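Local coordinates for replication protein (Sphinx1.76-related DNA, PDB 6H24) that probably initiates replication of its plasmid, as Rep proteins of this family do, this chain being its WH1 (winged-helix) domain, at residues L17-V20 and E21-L24; T122-E125 and E126-Q130. All coordinates share one frame; numbering follows the deposited sequence.

Interaction 1: L17-V20 and E21-L24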
loop_
_atom_site.group_PDB
_atom_site.type_symbol
_atom_site.label_atom_id
_atom_site.label_comp_id
_atom_site.label_asym_id
_atom_site.label_seq_id
_atom_site.Cartn_x
_atom_site.Cartn_y
_atom_site.Cartn_z
ATOM N N LEU A 17 -3.371 -16.892 3.234
ATOM C CA LEU A 17 -2.737 -16.363 4.428
ATOM C C LEU A 17 -2.507 -17.484 5.432
ATOM O O LEU A 17 -3.377 -18.329 5.653
ATOM C CB LEU A 17 -3.613 -15.288 5.071
ATOM C CG LEU A 17 -3.489 -13.855 4.562
ATOM C CD1 LEU A 17 -3.652 -13.796 3.051
ATOM C CD2 LEU A 17 -4.501 -12.966 5.278
ATOM N N ALA A 18 -1.342 -17.468 6.070
ATOM C CA ALA A 18 -1.100 -18.344 7.206
ATOM C C ALA A 18 -1.987 -17.955 8.387
ATOM O O ALA A 18 -2.507 -16.836 8.470
ATOM C CB ALA A 18 0.375 -18.293 7.612
ATOM N N LEU A 19 -2.160 -18.906 9.312
ATOM C CA LEU A 19 -2.985 -18.649 10.488
ATOM C C LEU A 19 -2.503 -17.411 11.239
ATOM O O LEU A 19 -3.317 -16.601 11.689
ATOM C CB LEU A 19 -2.978 -19.868 11.410
ATOM C CG LEU A 19 -3.778 -19.769 12.709
ATOM C CD1 LEU A 19 -5.253 -19.521 12.438
ATOM C CD2 LEU A 19 -3.587 -21.033 13.545
ATOM N N VAL A 20 -1.185 -17.244 11.382
ATOM C CA VAL A 20 -0.690 -16.107 12.152
ATOM C C VAL A 20 -1.056 -14.795 11.460
ATOM O O VAL A 20 -1.295 -13.778 12.124
ATOM C CB VAL A 20 0.827 -16.206 12.387
ATOM C CG1 VAL A 20 1.588 -16.185 11.070
ATOM C CG2 VAL A 20 1.270 -15.087 13.324
ATOM N N GLU A 21 -1.101 -14.790 10.127
ATOM C CA GLU A 21 -1.491 -13.586 9.403
ATOM C C GLU A 21 -2.975 -13.294 9.594
ATOM O O GLU A 21 -3.372 -12.133 9.728
ATOM C CB GLU A 21 -1.174 -13.739 7.923
ATOM C CG GLU A 21 0.299 -13.824 7.570
ATOM C CD GLU A 21 0.471 -14.172 6.111
ATOM O OE1 GLU A 21 0.724 -15.357 5.803
ATOM O OE2 GLU A 21 0.323 -13.261 5.268
ATOM N N GLN A 22 -3.804 -14.340 9.588
ATOM C CA GLN A 22 -5.219 -14.174 9.894
ATOM C C GLN A 22 -5.411 -13.604 11.290
ATOM O O GLN A 22 -6.239 -12.706 11.498
ATOM C CB GLN A 22 -5.942 -15.514 9.766
ATOM C CG GLN A 22 -5.880 -16.099 8.374
ATOM C CD GLN A 22 -6.680 -17.371 8.242
ATOM O OE1 GLN A 22 -7.355 -17.798 9.178
ATOM N NE2 GLN A 22 -6.613 -17.987 7.068
ATOM N N ARG A 23 -4.641 -14.100 12.257
ATOM C CA ARG A 23 -4.771 -13.625 13.626
ATOM C C ARG A 23 -4.222 -12.213 13.776
ATOM O O ARG A 23 -4.764 -11.418 14.555
ATOM C CB ARG A 23 -4.074 -14.601 14.572
ATOM C CG ARG A 23 -4.852 -15.900 14.716
ATOM C CD ARG A 23 -4.091 -16.916 15.522
ATOM N NE ARG A 23 -4.912 -18.071 15.865
ATOM C CZ ARG A 23 -4.436 -19.166 16.447
ATOM N NH1 ARG A 23 -3.143 -19.253 16.723
ATOM N NH2 ARG A 23 -5.245 -20.175 16.735
ATOM N N LEU A 24 -3.154 -11.877 13.051
ATOM C CA LEU A 24 -2.678 -10.498 13.046
ATOM C C LEU A 24 -3.808 -9.551 12.648
ATOM O O LEU A 24 -4.032 -8.515 13.289
ATOM C CB LEU A 24 -1.491 -10.363 12.096
ATOM C CG LEU A 24 -1.019 -8.944 11.780
ATOM C CD1 LEU A 24 -0.432 -8.273 13.002
ATOM C CD2 LEU A 24 0.012 -8.988 10.663
#
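Ala18 O takes the N-H of Gln22 (3.0 Å) as helix 19-34 starts, Arg23 N and Leu24 N repeat the i to i+4 pattern on Leu19 O and Val20 O, and Glu21 N reaches Ala18 O only weakly. Glu21 does most of the side-chain work. With CG beside the backbone N (chi1 -66°) and an extended chain beyond it, the carboxylate is carried back to the start of the helix, where Glu21 OE1 accepts the Ala18 N-H at 3.0 Å. The bond is fairly straight but arrives from well above the carboxylate plane. The other oxygen, Glu21 OE2, lies 3.9 Å from Leu17 CG and is salt-bridged to Arg77; Leu17 and Glu21 cross at about a right angle. The buried carboxylate thus has a partner for each oxygen, and Arg77 would probably favour its ionised form. With CG anti to the backbone N (chi1 179°), Leu19 reaches across Arg23 at a slant. Leu19 CD2 sits over the centre of one guanidinium face, 3.6 Å from Arg23 CZ, and Leu19 CD1 lies 3.7 Å from Arg23 NE. Arg23, extended from CG to NE, also leans on Tyr52 and Phe56 of helix 49-56. Glu21 bonding back to the N-cap N-H is the backward half of a capping box; the N-cap residue, Ala18, has no side-chain acceptor to supply the other half.

Interaction 2: T122-E125 and E126-Q130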
loop_
_atom_site.group_PDB
_atom_site.type_symbol
_atom_site.label_atom_id
_atom_site.label_comp_id
_atom_site.label_asym_id
_atom_site.label_seq_id
_atom_site.Cartn_x
_atom_site.Cartn_y
_atom_site.Cartn_z
ATOM N N THR A 122 -14.921 -6.091 7.896
ATOM C CA THR A 122 -15.863 -6.904 8.658
ATOM C C THR A 122 -16.040 -8.278 8.025
ATOM O O THR A 122 -16.247 -9.267 8.742
ATOM C CB THR A 122 -17.210 -6.201 8.814
ATOM O OG1 THR A 122 -17.015 -5.004 9.572
ATOM C CG2 THR A 122 -18.182 -7.102 9.566
ATOM N N ARG A 123 -15.965 -8.363 6.693
ATOM C CA ARG A 123 -16.008 -9.665 6.036
ATOM C C ARG A 123 -14.786 -10.500 6.406
ATOM O O ARG A 123 -14.892 -11.716 6.607
ATOM C CB ARG A 123 -16.092 -9.490 4.523
ATOM C CG ARG A 123 -17.414 -8.913 4.041
ATOM C CD ARG A 123 -18.519 -9.968 4.046
ATOM N NE ARG A 123 -18.244 -11.051 3.103
ATOM C CZ ARG A 123 -17.872 -12.285 3.439
ATOM N NH1 ARG A 123 -17.726 -12.634 4.711
ATOM N NH2 ARG A 123 -17.649 -13.181 2.488
ATOM N N LEU A 124 -13.613 -9.866 6.498
ATOM C CA LEU A 124 -12.427 -10.598 6.930
ATOM C C LEU A 124 -12.557 -11.058 8.376
ATOM O O LEU A 124 -12.118 -12.159 8.719
ATOM C CB LEU A 124 -11.170 -9.747 6.764
ATOM C CG LEU A 124 -10.728 -9.459 5.329
ATOM C CD1 LEU A 124 -9.549 -8.486 5.323
ATOM C CD2 LEU A 124 -10.373 -10.743 4.594
ATOM N N GLU A 125 -13.113 -10.215 9.250
ATOM C CA GLU A 125 -13.325 -10.645 10.631
ATOM C C GLU A 125 -14.185 -11.904 10.660
ATOM O O GLU A 125 -13.912 -12.828 11.435
ATOM C CB GLU A 125 -13.920 -9.505 11.462
ATOM C CG GLU A 125 -14.147 -9.867 12.937
ATOM C CD GLU A 125 -14.626 -8.699 13.798
ATOM O OE1 GLU A 125 -15.096 -7.676 13.252
ATOM O OE2 GLU A 125 -14.550 -8.823 15.043
ATOM N N GLU A 126 -15.226 -11.960 9.818
ATOM C CA GLU A 126 -16.079 -13.143 9.732
ATOM C C GLU A 126 -15.301 -14.333 9.187
ATOM O O GLU A 126 -15.361 -15.439 9.737
ATOM C CB GLU A 126 -17.287 -12.858 8.830
ATOM C CG GLU A 126 -18.220 -11.776 9.351
ATOM C CD GLU A 126 -19.256 -11.331 8.326
ATOM O OE1 GLU A 126 -19.329 -11.929 7.231
ATOM O OE2 GLU A 126 -19.999 -10.371 8.621
ATOM N N GLN A 127 -14.540 -14.106 8.113
ATOM C CA GLN A 127 -13.790 -15.172 7.464
ATOM C C GLN A 127 -12.800 -15.823 8.419
ATOM O O GLN A 127 -12.589 -17.040 8.378
ATOM C CB GLN A 127 -13.052 -14.584 6.253
ATOM C CG GLN A 127 -12.361 -15.594 5.364
ATOM C CD GLN A 127 -13.311 -16.246 4.386
ATOM O OE1 GLN A 127 -14.528 -16.248 4.591
ATOM N NE2 GLN A 127 -12.762 -16.800 3.310
ATOM N N PHE A 128 -12.151 -15.015 9.248
ATOM C CA PHE A 128 -11.052 -15.452 10.095
ATOM C C PHE A 128 -11.453 -15.885 11.496
ATOM O O PHE A 128 -10.651 -16.538 12.169
ATOM C CB PHE A 128 -10.012 -14.329 10.172
ATOM C CG PHE A 128 -9.323 -14.039 8.858
ATOM C CD1 PHE A 128 -9.309 -14.973 7.831
ATOM C CD2 PHE A 128 -8.720 -12.815 8.646
ATOM C CE1 PHE A 128 -8.675 -14.696 6.627
ATOM C CE2 PHE A 128 -8.090 -12.535 7.444
ATOM C CZ PHE A 128 -8.073 -13.473 6.435
ATOM N N THR A 129 -12.640 -15.523 11.976
ATOM C CA THR A 129 -13.023 -15.918 13.322
ATOM C C THR A 129 -13.225 -17.422 13.392
ATOM O O THR A 129 -13.939 -18.008 12.569
ATOM C CB THR A 129 -14.308 -15.218 13.766
ATOM O OG1 THR A 129 -14.104 -13.803 13.803
ATOM C CG2 THR A 129 -14.711 -15.706 15.158
ATOM N N GLN A 130 -12.602 -18.041 14.381
ATOM C CA GLN A 130 -12.753 -19.461 14.632
ATOM C C GLN A 130 -13.460 -19.642 15.963
ATOM O O GLN A 130 -13.370 -18.795 16.857
ATOM C CB GLN A 130 -11.404 -20.177 14.647
ATOM C CG GLN A 130 -10.765 -20.264 13.278
ATOM C CD GLN A 130 -9.322 -20.703 13.348
ATOM O OE1 GLN A 130 -8.779 -20.913 14.433
ATOM N NE2 GLN A 130 -8.687 -20.835 12.191
#
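Glu126 lies along the outside of the last helical turns, its CG 3.2 Å from Thr122 O and its carboxylate turned back toward Arg123. There Glu126 OE1 meets Arg123 NH1 at 3.1 Å, a salt bridge whose hydrogen bond is bent and weak, with the two flat groups 34° apart. The Arg123 chain is folded at chi2 and chi3 (-77° and -64°), which brings NH1 to Glu126 while NE holds Asp7 of helix 2-14 in a second salt bridge. This is helix 121-128 of the WH1 domain, packed by its apolar side on helices 2-14 and 19-34. On that side Leu124 and Phe128 run side by side, pointing the same way, with CD2 of Leu124 4.0 Å from CZ of Phe128; Leu124 also touches Leu10, Met11 and Trp96. An alanine in place of Phe128 would probably leave Leu124 CD2 without the ring beside it and open a gap toward Leu17 and Ile25. Glu125 closes the helix through its carbonyl: O accepts the Thr129 hydroxyl, OG1, at 2.6 Å and, more weakly, Thr129 N at 3.0 Å. The Glu125 carboxylate goes instead to Arg33, in a salt bridge to helix 19-34.

In the fold
Interaction 1 starts a helix and interaction 2 finishes one, and the two ends meet: their centres are 11 Å apart although almost a hundred residues of chain separate them. Phe128 makes the main join. Phe128 CZ packs 3.8 Å from Leu17 CD2, and Phe128 CD1 lies 3.6 Å from Gln22 CD, so the ring is covered by Leu17, just before helix 19-34, and by Gln22 in its first turn. Past the end of helix 121-128, Gln130 continues the contact, with NE2 3.7 Å from Leu19 CD1. Both sites belong to the same WH1 domain; Trp96 touches Leu17 of interaction 1 and Leu124 of interaction 2, giving them a shared neighbour.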